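Transketolase (Campylobacter jejuni, PDB 3L84) belongs to the transketolases, dimeric enzymes built from two domains of the thiamine diphosphate-binding type and a C-terminal domain. Local coordinates at residues A412-F417 with I438-S443; T12-S17 with G34-L39; N135-D140 with E315-L320. One frame throughout, in Å; residues are numbered along the deposited sequence. Where two conformers were deposited one is given.

Interaction 1. Residues A412-F417 with I438-S443; sequences ATFFIF and IFTHDS
I438 lies beside A412 where strand 436-440 pairs in parallel with strand 408-414. Its O takes the amide N of T413 at 3.1 Å, nearly along the C=O axis, while its CB lies 3.8 Å from A412 CB on the same face of the sheet. F439 turns to the other face, as T413 does, and its ring reaches T413 CG2. F439 CB comes within 3.6 Å of F415 CD1. The two phenyl planes are 28° apart but slid past each other, with little overlap; F462 meets the F439 ring edge-to-face. T440 uses both ends of its backbone: its N donates to T413 O over 3.2 Å, and its O receives F415 N at 2.8 Å. T440 OG1, also bonded to N369, sits at the edge of the F414 ring. H441 follows with its CG beside its own backbone N (chi1 -68°), bringing ND1 back to donate to T440 OG1 at 2.8 Å. F414 CE1 lies over the centre of this imidazole, 3.3 Å above its plane, the two rings oblique to each other. Beyond the strand ends, one water joins H441 O to I416 N. D442 places its O at the edge of the F415 ring and sends its carboxylate to R472. In this parallel beta-alpha-beta unit, closed over helix 418-431, the ND1 bond and F414 CE1 over its face together limit the turning of the H441 imidazole.

Interaction 2. Residues T12-S17 with G34-L39; sequences TLRFLS and GLADIL
R14 and A36 bring helices 3-24 and 30-42 together, their CA atoms 6.1 Å apart. The axes of the short segments pass 8.9 Å from each other at 139°, so the two segments run roughly antiparallel but well splayed, and the small A36 side chain faces the gap. Within helix 3-24, S17 N and S17 OG both donate to L13 O, from opposite faces of its plane. L13 points across the gap: its CD1 lies 3.9 Å from A36 O and reaches on to L39 CB at 4.3 Å. R14 starts out along its own helix, then runs extended from CG to NE past the alanine methyl, R14 CG approaching A36 CB to 3.6 Å. The same methyl ends up over the centre of the guanidinium, 4.0 Å above its plane. Beyond it the arginine grips D37 end-on, NH1 to OD1 at 3.1 Å and NH2 to OD2 at 2.9 Å. Both oxygens lie near the guanidinium plane, yet they are met from above the carboxylate, and the two planes are 54° apart. The remaining N-H groups of R14 go to N11 OD1, L33 O and K244 O, while D37 OD2 is also bonded to H215 ND1. All five guanidinium N-H groups therefore have acceptors, which holds the group flat against A36 and fixes its rotation. The two-pronged salt bridge with R14 would probably keep D37 ionised, giving these two helices of the thiamine diphosphate-binding domain a buried ion pair beside their apolar contact.

Interaction 3. Residues N135-D140 with E315-L320; sequences NLLGSD and ELLERL. With ACT (acetate ion), chain D.
L316 reaches across from helix 314-321 to L136 and L137, at the C-terminal end of helix 118-137. Its CB points toward that helix end, and CG, set anti to the backbone N (chi1 171°), comes 4.2 Å from L137 CD2. There the side chain forks. CD1 stays with its own helix, 4.0 Å from L320 CG one turn on. CD2 is the branch that makes the crossing: it lies 4.0 Å from L137 CD2 and 3.4 Å from L136 O, a carbonyl near the helix end that also has a weak hydrogen bond from K313 NZ. The side chains of L137 and L316 pass each other at a slant. The other leucines extend the apolar seam, with L137 CD1 on L317 CD1 at 4.2 Å and L136 CD1 on L320 CD1 at 4.4 Å. No hydrogen bond joins the two segments. G138, with positive phi, then takes the chain out of the helix. At the start of the other helix E315 N donates to the O of an acetate at 3.0 Å; the ion, probably from the crystallisation liquor, is held by K314 N as well. Helix 314-321 packs on this helix end and also on loops of the chain: L317 touches L56 and I406, and R319 forms a salt bridge with E356, in the loop between helix 340-354 and strand 358-362.

Overall arrangement
From the N terminus, interaction 2 closes first, a short hairpin that folds helix 30-42 back on helix 3-24. Interaction 3 closes a far longer loop: the 174 residues between its segments include four of the five strands of the first parallel sheet, and helix 314-321 returns to the end of helix 118-137. Interaction 1 follows, closing one beta-alpha-beta unit within the six-stranded parallel sheet of the pyrimidine-binding domain. The three lie in series, neither nested nor crossed. Interactions 2 and 3 share the thiamine diphosphate-binding domain, their centres 37 Å apart; interactions 1 and 2, with centres 44 Å apart, lie on opposite sides of the chain's centre.

Interaction 1. Residues A412-F417 with I438-S443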
loop_
_atom_site.group_PDB
_atom_site.type_symbol
_atom_site.label_atom_id
_atom_site.label_comp_id
_atom_site.label_asym_id
_atom_site.label_seq_id
_atom_site.Cartn_x
_atom_site.Cartn_y
_atom_site.Cartn_z
ATOM N N ALA A 412 -0.220 14.656 -1.754
ATOM C CA ALA A 412 1.097 14.684 -2.377
ATOM C C ALA A 412 2.090 13.808 -1.671
ATOM O O ALA A 412 2.168 13.788 -0.437
ATOM C CB ALA A 412 1.621 16.136 -2.483
ATOM N N THR A 413 2.914 13.129 -2.465
ATOM C CA THR A 413 4.086 12.409 -1.978
ATOM C C THR A 413 5.003 12.110 -3.164
ATOM O O THR A 413 4.710 12.497 -4.319
ATOM C CB THR A 413 3.687 11.108 -1.210
ATOM O OG1 THR A 413 4.862 10.491 -0.662
ATOM C CG2 THR A 413 2.933 10.095 -2.093
ATOM N N PHE A 414 6.117 11.468 -2.906
ATOM C CA PHE A 414 6.931 10.965 -4.004
ATOM C C PHE A 414 6.190 9.856 -4.715
ATOM O O PHE A 414 5.464 9.038 -4.097
ATOM C CB PHE A 414 8.236 10.341 -3.481
ATOM C CG PHE A 414 9.248 11.309 -2.880
ATOM C CD1 PHE A 414 9.368 12.611 -3.306
ATOM C CD2 PHE A 414 10.129 10.861 -1.882
ATOM C CE1 PHE A 414 10.318 13.468 -2.752
ATOM C CE2 PHE A 414 11.081 11.733 -1.351
ATOM C CZ PHE A 414 11.177 13.006 -1.798
ATOM N N PHE A 415 6.412 9.730 -6.020
ATOM C CA PHE A 415 5.724 8.700 -6.796
ATOM C C PHE A 415 6.027 7.301 -6.264
ATOM O O PHE A 415 5.154 6.434 -6.286
ATOM C CB PHE A 415 6.127 8.842 -8.277
ATOM C CG PHE A 415 5.284 8.069 -9.276
ATOM C CD1 PHE A 415 3.931 7.824 -9.072
ATOM C CD2 PHE A 415 5.856 7.662 -10.474
ATOM C CE1 PHE A 415 3.173 7.181 -10.051
ATOM C CE2 PHE A 415 5.095 7.039 -11.444
ATOM C CZ PHE A 415 3.788 6.793 -11.216
ATOM N N ILE A 416 7.231 7.032 -5.755
ATOM C CA ILE A 416 7.477 5.697 -5.249
ATOM C C ILE A 416 6.555 5.371 -4.064
ATOM O O ILE A 416 6.128 4.216 -3.887
ATOM C CB ILE A 416 8.957 5.534 -4.849
ATOM C CG1 ILE A 416 9.266 4.095 -4.455
ATOM C CG2 ILE A 416 9.371 6.482 -3.745
ATOM C CD1 ILE A 416 8.904 3.054 -5.540
ATOM N N PHE A 417 6.169 6.351 -3.265
ATOM C CA PHE A 417 5.313 6.164 -2.104
ATOM C C PHE A 417 3.844 6.255 -2.420
ATOM O O PHE A 417 2.997 6.091 -1.523
ATOM C CB PHE A 417 5.749 7.065 -0.921
ATOM C CG PHE A 417 7.149 6.896 -0.563
ATOM C CD1 PHE A 417 7.743 5.620 -0.606
ATOM C CD2 PHE A 417 7.929 7.989 -0.256
ATOM C CE1 PHE A 417 9.104 5.429 -0.311
ATOM C CE2 PHE A 417 9.310 7.788 0.033
ATOM C CZ PHE A 417 9.860 6.537 -0.025
ATOM N N ILE A 438 -0.662 14.096 -6.384
ATOM C CA ILE A 438 0.523 14.830 -6.848
ATOM C C ILE A 438 1.710 13.941 -6.508
ATOM O O ILE A 438 2.006 13.726 -5.328
ATOM C CB ILE A 438 0.646 16.204 -6.145
ATOM C CG1 ILE A 438 -0.635 17.049 -6.199
ATOM C CG2 ILE A 438 1.863 16.959 -6.658
ATOM C CD1 ILE A 438 -1.223 17.222 -7.501
ATOM N N PHE A 439 2.386 13.426 -7.532
ATOM C CA PHE A 439 3.477 12.472 -7.352
ATOM C C PHE A 439 4.729 13.021 -8.004
ATOM O O PHE A 439 4.864 12.932 -9.221
ATOM C CB PHE A 439 3.118 11.127 -7.967
ATOM C CG PHE A 439 1.916 10.420 -7.371
ATOM C CD1 PHE A 439 1.701 10.350 -6.012
ATOM C CD2 PHE A 439 1.032 9.766 -8.192
ATOM C CE1 PHE A 439 0.615 9.643 -5.503
ATOM C CE2 PHE A 439 -0.050 9.066 -7.689
ATOM C CZ PHE A 439 -0.262 9.017 -6.360
ATOM N N THR A 440 5.680 13.498 -7.217
ATOM C CA THR A 440 6.910 14.028 -7.757
ATOM C C THR A 440 7.997 12.968 -7.705
ATOM O O THR A 440 7.783 11.832 -7.233
ATOM C CB THR A 440 7.363 15.313 -7.052
ATOM O OG1 THR A 440 7.888 15.010 -5.754
ATOM C CG2 THR A 440 6.214 16.309 -6.930
ATOM N N HIS A 441 9.153 13.265 -8.252
ATOM C CA HIS A 441 10.307 12.368 -8.197
ATOM C C HIS A 441 9.975 11.097 -8.952
ATOM O O HIS A 441 10.075 9.978 -8.466
ATOM C CB HIS A 441 10.727 12.129 -6.754
ATOM C CG HIS A 441 11.303 13.341 -6.096
ATOM N ND1 HIS A 441 10.598 14.518 -5.953
ATOM C CD2 HIS A 441 12.522 13.557 -5.554
ATOM C CE1 HIS A 441 11.368 15.410 -5.348
ATOM N NE2 HIS A 441 12.549 14.859 -5.121
ATOM N N ASP A 442 9.639 11.264 -10.220
ATOM C CA ASP A 442 8.959 10.194 -10.982
ATOM C C ASP A 442 9.807 9.103 -11.585
ATOM O O ASP A 442 9.227 8.193 -12.159
ATOM C CB ASP A 442 8.131 10.806 -12.122
ATOM C CG ASP A 442 8.963 11.365 -13.264
ATOM O OD1 ASP A 442 10.026 11.937 -13.011
ATOM O OD2 ASP A 442 8.470 11.299 -14.418
ATOM N N SER A 443 11.122 9.143 -11.466
ATOM C CA SER A 443 11.933 8.199 -12.211
ATOM C C SER A 443 13.313 8.041 -11.601
ATOM O O SER A 443 13.642 8.620 -10.572
ATOM C CB SER A 443 12.077 8.639 -13.673
ATOM O OG SER A 443 13.028 9.691 -13.758
HETATM O O HOH W 1 9.607 8.656 -6.131
#

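Interaction 2. Residues T12-S17 with G34-L39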
loop_
_atom_site.group_PDB
_atom_site.type_symbol
_atom_site.label_atom_id
_atom_site.label_comp_id
_atom_site.label_asym_id
_atom_site.label_seq_id
_atom_site.Cartn_x
_atom_site.Cartn_y
_atom_site.Cartn_z
ATOM N N THR A 12 -36.078 -5.647 14.435
ATOM C CA THR A 12 -36.476 -5.363 13.051
ATOM C C THR A 12 -35.222 -5.274 12.199
ATOM O O THR A 12 -35.144 -5.876 11.124
ATOM C CB THR A 12 -37.314 -4.084 12.952
ATOM O OG1 THR A 12 -38.515 -4.254 13.738
ATOM C CG2 THR A 12 -37.714 -3.798 11.496
ATOM N N LEU A 13 -34.237 -4.510 12.658
ATOM C CA LEU A 13 -32.964 -4.425 11.932
ATOM C C LEU A 13 -32.284 -5.783 11.824
ATOM O O LEU A 13 -31.731 -6.106 10.764
ATOM C CB LEU A 13 -32.021 -3.422 12.599
ATOM C CG LEU A 13 -32.361 -1.933 12.533
ATOM C CD1 LEU A 13 -31.571 -1.166 13.612
ATOM C CD2 LEU A 13 -32.124 -1.344 11.137
ATOM N N ARG A 14 -32.261 -6.565 12.912
ATOM C CA ARG A 14 -31.637 -7.887 12.873
ATOM C C ARG A 14 -32.259 -8.761 11.815
ATOM O O ARG A 14 -31.548 -9.409 11.030
ATOM C CB ARG A 14 -31.797 -8.624 14.204
ATOM C CG ARG A 14 -30.988 -8.088 15.372
ATOM C CD ARG A 14 -31.051 -9.057 16.550
ATOM N NE ARG A 14 -29.992 -8.685 17.451
ATOM C CZ ARG A 14 -30.037 -7.739 18.366
ATOM N NH1 ARG A 14 -31.151 -7.149 18.739
ATOM N NH2 ARG A 14 -28.895 -7.394 18.950
ATOM N N PHE A 15 -33.584 -8.789 11.754
ATOM C CA PHE A 15 -34.235 -9.776 10.856
ATOM C C PHE A 15 -34.309 -9.316 9.408
ATOM O O PHE A 15 -34.213 -10.148 8.506
ATOM C CB PHE A 15 -35.570 -10.253 11.415
ATOM C CG PHE A 15 -35.425 -10.902 12.778
ATOM C CD1 PHE A 15 -34.465 -11.903 12.973
ATOM C CD2 PHE A 15 -36.227 -10.533 13.843
ATOM C CE1 PHE A 15 -34.295 -12.501 14.216
ATOM C CE2 PHE A 15 -36.057 -11.131 15.090
ATOM C CZ PHE A 15 -35.094 -12.095 15.266
ATOM N N LEU A 16 -34.349 -8.007 9.152
ATOM C CA LEU A 16 -34.143 -7.539 7.779
ATOM C C LEU A 16 -32.764 -7.939 7.297
ATOM O O LEU A 16 -32.603 -8.471 6.200
ATOM C CB LEU A 16 -34.331 -6.011 7.660
ATOM C CG LEU A 16 -35.754 -5.462 7.732
ATOM C CD1 LEU A 16 -35.728 -3.971 7.533
ATOM C CD2 LEU A 16 -36.678 -6.115 6.667
ATOM N N SER A 17 -31.760 -7.747 8.125
ATOM C CA SER A 17 -30.375 -8.064 7.751
ATOM C C SER A 17 -30.208 -9.550 7.525
ATOM O O SER A 17 -29.630 -9.986 6.515
ATOM C CB SER A 17 -29.399 -7.622 8.848
ATOM O OG SER A 17 -29.422 -6.206 9.046
ATOM N N GLY A 34 -24.902 -8.132 15.872
ATOM C CA GLY A 34 -24.138 -7.612 16.995
ATOM C C GLY A 34 -24.287 -6.122 17.187
ATOM O O GLY A 34 -24.179 -5.654 18.308
ATOM N N LEU A 35 -24.566 -5.401 16.108
ATOM C CA LEU A 35 -24.595 -3.944 16.103
ATOM C C LEU A 35 -26.020 -3.369 16.154
ATOM O O LEU A 35 -26.210 -2.153 16.252
ATOM C CB LEU A 35 -23.880 -3.375 14.879
ATOM C CG LEU A 35 -22.363 -3.549 14.905
ATOM C CD1 LEU A 35 -21.813 -3.238 13.513
ATOM C CD2 LEU A 35 -21.779 -2.656 15.948
ATOM N N ALA A 36 -27.038 -4.221 16.112
ATOM C CA ALA A 36 -28.404 -3.730 15.936
ATOM C C ALA A 36 -28.933 -2.903 17.103
ATOM O O ALA A 36 -29.680 -1.937 16.885
ATOM C CB ALA A 36 -29.355 -4.881 15.648
ATOM N N ASP A 37 -28.506 -3.248 18.319
ATOM C CA ASP A 37 -28.947 -2.473 19.466
ATOM C C ASP A 37 -28.309 -1.076 19.461
ATOM O O ASP A 37 -28.981 -0.068 19.720
ATOM C CB ASP A 37 -28.636 -3.214 20.774
ATOM C CG ASP A 37 -29.304 -4.577 20.842
ATOM O OD1 ASP A 37 -30.495 -4.700 20.472
ATOM O OD2 ASP A 37 -28.624 -5.551 21.204
ATOM N N ILE A 38 -27.013 -1.010 19.163
ATOM C CA ILE A 38 -26.322 0.254 19.037
ATOM C C ILE A 38 -26.971 1.137 17.981
ATOM O O ILE A 38 -27.201 2.314 18.215
ATOM C CB ILE A 38 -24.827 0.024 18.731
ATOM C CG1 ILE A 38 -24.119 -0.603 19.949
ATOM C CG2 ILE A 38 -24.148 1.345 18.267
ATOM C CD1 ILE A 38 -22.747 -1.246 19.640
ATOM N N LEU A 39 -27.220 0.591 16.780
ATOM C CA LEU A 39 -27.826 1.413 15.717
ATOM C C LEU A 39 -29.223 1.888 16.068
ATOM O O LEU A 39 -29.589 3.006 15.745
ATOM C CB LEU A 39 -27.759 0.677 14.372
ATOM C CG LEU A 39 -28.151 1.551 13.174
ATOM C CD1 LEU A 39 -27.323 2.810 13.015
ATOM C CD2 LEU A 39 -28.069 0.698 11.896
#

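Interaction 3. Residues N135-D140 with E315-L320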
loop_
_atom_site.group_PDB
_atom_site.type_symbol
_atom_site.label_atom_id
_atom_site.label_comp_id
_atom_site.label_asym_id
_atom_site.label_seq_id
_atom_site.Cartn_x
_atom_site.Cartn_y
_atom_site.Cartn_z
ATOM N N ASN A 135 -14.516 26.627 9.973
ATOM C CA ASN A 135 -13.622 27.784 9.797
ATOM C C ASN A 135 -14.118 28.721 8.700
ATOM O O ASN A 135 -14.074 29.944 8.849
ATOM C CB ASN A 135 -12.194 27.319 9.469
ATOM C CG ASN A 135 -11.264 28.471 9.137
ATOM O OD1 ASN A 135 -10.866 29.220 10.039
ATOM N ND2 ASN A 135 -10.960 28.634 7.874
ATOM N N LEU A 136 -14.571 28.168 7.578
ATOM C CA LEU A 136 -15.011 28.977 6.458
ATOM C C LEU A 136 -16.402 29.576 6.636
ATOM O O LEU A 136 -16.625 30.739 6.281
ATOM C CB LEU A 136 -15.004 28.108 5.200
ATOM C CG LEU A 136 -13.635 27.693 4.671
ATOM C CD1 LEU A 136 -13.835 26.766 3.477
ATOM C CD2 LEU A 136 -12.781 28.903 4.277
ATOM N N LEU A 137 -17.338 28.788 7.166
ATOM C CA LEU A 137 -18.762 29.149 7.190
ATOM C C LEU A 137 -19.307 29.550 8.558
ATOM O O LEU A 137 -20.419 30.087 8.645
ATOM C CB LEU A 137 -19.603 27.972 6.673
ATOM C CG LEU A 137 -19.263 27.543 5.261
ATOM C CD1 LEU A 137 -19.996 26.258 4.880
ATOM C CD2 LEU A 137 -19.546 28.660 4.239
ATOM N N GLY A 138 -18.541 29.303 9.613
ATOM C CA GLY A 138 -18.928 29.609 10.976
ATOM C C GLY A 138 -19.543 28.467 11.731
ATOM O O GLY A 138 -20.192 27.589 11.153
ATOM N N SER A 139 -19.404 28.495 13.058
ATOM C CA SER A 139 -20.036 27.484 13.921
ATOM C C SER A 139 -21.554 27.552 13.958
ATOM O O SER A 139 -22.185 26.560 14.328
ATOM C CB SER A 139 -19.475 27.549 15.340
ATOM O OG SER A 139 -19.704 28.805 15.905
ATOM N N ASP A 140 -22.139 28.676 13.531
ATOM C CA ASP A 140 -23.593 28.775 13.377
ATOM C C ASP A 140 -24.088 27.840 12.271
ATOM O O ASP A 140 -25.221 27.361 12.298
ATOM C CB ASP A 140 -24.030 30.205 13.017
ATOM C CG ASP A 140 -23.891 31.188 14.166
ATOM O OD1 ASP A 140 -23.897 30.761 15.344
ATOM O OD2 ASP A 140 -23.805 32.404 13.872
ATOM N N GLU A 315 -22.969 33.923 -0.164
ATOM C CA GLU A 315 -22.259 34.008 -1.436
ATOM C C GLU A 315 -21.047 33.085 -1.416
ATOM O O GLU A 315 -20.753 32.442 -2.409
ATOM C CB GLU A 315 -21.840 35.453 -1.764
ATOM C CG GLU A 315 -23.014 36.402 -2.105
ATOM C CD GLU A 315 -22.585 37.732 -2.750
ATOM O OE1 GLU A 315 -21.455 37.842 -3.309
ATOM O OE2 GLU A 315 -23.418 38.660 -2.733
ATOM N N LEU A 316 -20.355 33.017 -0.282
ATOM C CA LEU A 316 -19.219 32.101 -0.178
ATOM C C LEU A 316 -19.670 30.652 -0.401
ATOM O O LEU A 316 -19.051 29.939 -1.167
ATOM C CB LEU A 316 -18.561 32.236 1.194
ATOM C CG LEU A 316 -17.499 31.187 1.532
ATOM C CD1 LEU A 316 -16.388 31.155 0.484
ATOM C CD2 LEU A 316 -16.938 31.394 2.921
ATOM N N LEU A 317 -20.741 30.231 0.259
ATOM C CA LEU A 317 -21.203 28.868 0.106
ATOM C C LEU A 317 -21.555 28.619 -1.363
ATOM O O LEU A 317 -21.198 27.588 -1.898
ATOM C CB LEU A 317 -22.350 28.547 1.060
ATOM C CG LEU A 317 -22.921 27.137 0.903
ATOM C CD1 LEU A 317 -21.849 26.083 1.076
ATOM C CD2 LEU A 317 -24.081 26.908 1.893
ATOM N N GLU A 318 -22.210 29.575 -2.017
ATOM C CA GLU A 318 -22.527 29.394 -3.428
ATOM C C GLU A 318 -21.295 29.257 -4.312
ATOM O O GLU A 318 -21.305 28.448 -5.244
ATOM C CB GLU A 318 -23.491 30.479 -3.931
ATOM C CG GLU A 318 -24.935 30.188 -3.504
ATOM C CD GLU A 318 -25.494 28.913 -4.203
ATOM O OE1 GLU A 318 -25.885 27.941 -3.523
ATOM O OE2 GLU A 318 -25.498 28.862 -5.454
ATOM N N ARG A 319 -20.239 30.023 -4.032
ATOM C CA ARG A 319 -18.990 29.847 -4.777
ATOM C C ARG A 319 -18.377 28.483 -4.537
ATOM O O ARG A 319 -17.828 27.878 -5.465
ATOM C CB ARG A 319 -17.989 30.945 -4.434
ATOM C CG ARG A 319 -18.414 32.343 -4.866
ATOM C CD ARG A 319 -17.288 33.346 -4.763
ATOM N NE ARG A 319 -16.789 33.532 -3.406
ATOM C CZ ARG A 319 -17.268 34.388 -2.522
ATOM N NH1 ARG A 319 -18.331 35.152 -2.791
ATOM N NH2 ARG A 319 -16.712 34.489 -1.314
ATOM N N LEU A 320 -18.424 27.995 -3.299
ATOM C CA LEU A 320 -17.856 26.697 -2.992
ATOM C C LEU A 320 -18.608 25.573 -3.692
ATOM O O LEU A 320 -18.027 24.581 -4.117
ATOM C CB LEU A 320 -17.859 26.468 -1.484
ATOM C CG LEU A 320 -16.926 27.315 -0.663
ATOM C CD1 LEU A 320 -17.303 27.242 0.790
ATOM C CD2 LEU A 320 -15.469 26.914 -0.879
HETATM C C ACT D . -24.243 36.895 1.781
HETATM O O ACT D . -23.103 36.521 1.342
HETATM O OXT ACT D . -24.571 36.428 2.911
HETATM C CH3 ACT D . -25.199 37.732 0.967
#